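Local atomic coordinates of catalase (Bacillus pumilus, PDB entry 4QOL), a protein that breaks down hydrogen peroxide to water and oxygen at a heme and also shows peroxidase-like reactivity toward phenolic substrates. Residues L274-C279 with K283-E288. Numbering follows the deposited sequence.
Sequences LDYDPC and KTWSEE
Tyr276 reaches across to three consecutive residues, Lys283, Thr284 and Trp285. Its CG sits between the backbone N and the carbonyl carbon (chi1 61°), and from there the ring runs alongside the Lys283 chain in the opposite direction. The contact is apolar: Tyr276 CB meets Lys283 CE at 3.6 Å, and Tyr276 CD2 meets Lys283 CG at 3.8 Å. The lysine chain, bent at chi2 and chi4, carries its ammonium past Tyr276 CB to Asp280 and the carbonyls of Pro419 and Asn420. Tyr276 CE2 lies 3.8 Å from Thr284 O. At the phenol end, Trp285 CD1 lies at the ring edge near its plane, 3.4 Å from Tyr276 OH, and the two side chains cross at roughly 90°. A water near the plane of the phenol ring, 2.7 Å from Tyr276 OH, accepts a hydrogen bond from Ser286 N and bridges the segments.

One residue on, Asp277 OD1 accepts a 2.7 Å hydrogen bond from Cys279 N, closing an Asx turn around Pro278. Pro278 O accepts a hydrogen bond from Trp285 NE1 at 3.3 Å; the approach is in the carbonyl plane on a lone pair, with an N-H...O angle of 156°. Thr201 OG1 also bonds this oxygen, so the buried carbonyl has two partners. Pro278 CB touches the indole, 3.7 Å from Trp285 NE1.

Both segments belong to the long connection between strands 258-267 and 293-302, neighbours in the antiparallel beta-barrel of the catalase fold. This loop packs between strand 258-267 (Trp285 on Met266) and helix 423-431 (Tyr276 on Gln424), with the Asx turn shaping 277-279.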
# COMPACT_ATOMS: atom_id res chain seq x y z
N LEU A 274 -15.16 23.62 40.67
CA LEU A 274 -14.29 22.50 41.01
C LEU A 274 -12.87 23.01 41.06
O LEU A 274 -12.58 24.00 40.40
CB LEU A 274 -14.38 21.40 39.95
CG LEU A 274 -15.66 20.58 39.85
CD1 LEU A 274 -15.65 19.81 38.53
CD2 LEU A 274 -15.74 19.60 41.00
N ASP A 275 -11.95 22.30 41.77
CA ASP A 275 -10.53 22.66 41.79
C ASP A 275 -9.66 21.84 40.77
O ASP A 275 -8.42 21.87 40.82
CB ASP A 275 -9.91 22.50 43.22
CG ASP A 275 -9.81 21.09 43.68
OD1 ASP A 275 -10.16 20.16 42.93
OD2 ASP A 275 -9.32 20.85 44.82
N TYR A 276 -10.36 21.23 39.80
CA TYR A 276 -9.71 20.63 38.64
C TYR A 276 -10.62 20.93 37.48
O TYR A 276 -11.78 21.39 37.64
CB TYR A 276 -9.49 19.14 38.89
CG TYR A 276 -10.77 18.35 39.11
CD1 TYR A 276 -11.31 18.18 40.37
CD2 TYR A 276 -11.42 17.77 38.05
CE1 TYR A 276 -12.46 17.42 40.59
CE2 TYR A 276 -12.59 17.01 38.26
CZ TYR A 276 -13.15 16.89 39.51
OH TYR A 276 -14.30 16.13 39.68
N ASP A 277 -10.10 20.70 36.29
CA ASP A 277 -10.88 20.75 35.03
C ASP A 277 -11.59 19.40 34.82
O ASP A 277 -10.95 18.36 34.75
CB ASP A 277 -9.96 21.07 33.85
CG ASP A 277 -10.66 21.21 32.54
OD1 ASP A 277 -11.76 20.63 32.32
OD2 ASP A 277 -10.11 21.90 31.71
N PRO A 278 -12.96 19.40 34.77
CA PRO A 278 -13.67 18.14 34.66
C PRO A 278 -13.38 17.41 33.33
O PRO A 278 -13.69 16.21 33.24
CB PRO A 278 -15.14 18.53 34.81
CG PRO A 278 -15.15 19.95 34.48
CD PRO A 278 -13.88 20.49 35.03
N CYS A 279 -12.82 18.12 32.35
CA CYS A 279 -12.44 17.55 31.05
C CYS A 279 -10.92 17.32 30.94
O CYS A 279 -10.38 17.11 29.84
CB CYS A 279 -12.91 18.43 29.90
SG CYS A 279 -14.73 18.50 29.77
N LYS A 283 -7.97 13.21 35.54
CA LYS A 283 -8.85 13.35 36.69
C LYS A 283 -10.00 12.36 36.61
O LYS A 283 -10.59 12.15 35.54
CB LYS A 283 -9.45 14.77 36.75
CG LYS A 283 -8.43 15.88 36.77
CD LYS A 283 -7.71 15.91 38.12
CE LYS A 283 -6.65 16.99 38.22
NZ LYS A 283 -5.45 16.67 37.40
N THR A 284 -10.44 11.89 37.77
CA THR A 284 -11.77 11.26 37.96
C THR A 284 -12.71 12.24 38.65
O THR A 284 -12.30 13.31 39.14
CB THR A 284 -11.70 10.01 38.82
OG1 THR A 284 -11.09 10.31 40.09
CG2 THR A 284 -10.88 8.94 38.11
N TRP A 285 -14.00 11.87 38.62
CA TRP A 285 -15.00 12.60 39.38
C TRP A 285 -15.36 11.79 40.59
O TRP A 285 -15.62 10.57 40.50
CB TRP A 285 -16.29 12.80 38.53
CG TRP A 285 -16.18 13.56 37.27
CD1 TRP A 285 -15.19 14.37 36.86
CD2 TRP A 285 -17.24 13.64 36.28
NE1 TRP A 285 -15.52 14.92 35.62
CE2 TRP A 285 -16.79 14.50 35.26
CE3 TRP A 285 -18.51 13.05 36.17
CZ2 TRP A 285 -17.57 14.77 34.08
CZ3 TRP A 285 -19.26 13.29 35.07
CH2 TRP A 285 -18.81 14.17 34.02
N SER A 286 -15.59 12.51 41.68
CA SER A 286 -16.07 11.87 42.91
C SER A 286 -17.34 11.09 42.73
O SER A 286 -18.31 11.63 42.21
CB SER A 286 -16.28 12.92 44.00
OG SER A 286 -16.97 12.32 45.08
N GLU A 287 -17.37 9.84 43.17
CA GLU A 287 -18.59 9.01 43.12
C GLU A 287 -19.57 9.35 44.24
O GLU A 287 -20.76 9.02 44.15
CB GLU A 287 -18.23 7.52 43.09
CG GLU A 287 -17.43 7.24 41.83
CD GLU A 287 -17.12 5.77 41.55
OE1 GLU A 287 -17.39 4.92 42.43
OE2 GLU A 287 -16.57 5.49 40.45
N GLU A 288 -19.09 10.07 45.25
CA GLU A 288 -19.98 10.63 46.30
C GLU A 288 -20.71 11.85 45.72
O GLU A 288 -21.94 11.94 45.81
CB GLU A 288 -19.27 10.93 47.71
CG GLU A 288 -17.81 11.33 47.75
CD GLU A 288 -16.77 10.19 47.83
OE1 GLU A 288 -16.62 9.39 46.88
OE2 GLU A 288 -16.07 10.12 48.87
O HOH W 1 -14.99 15.30 42.11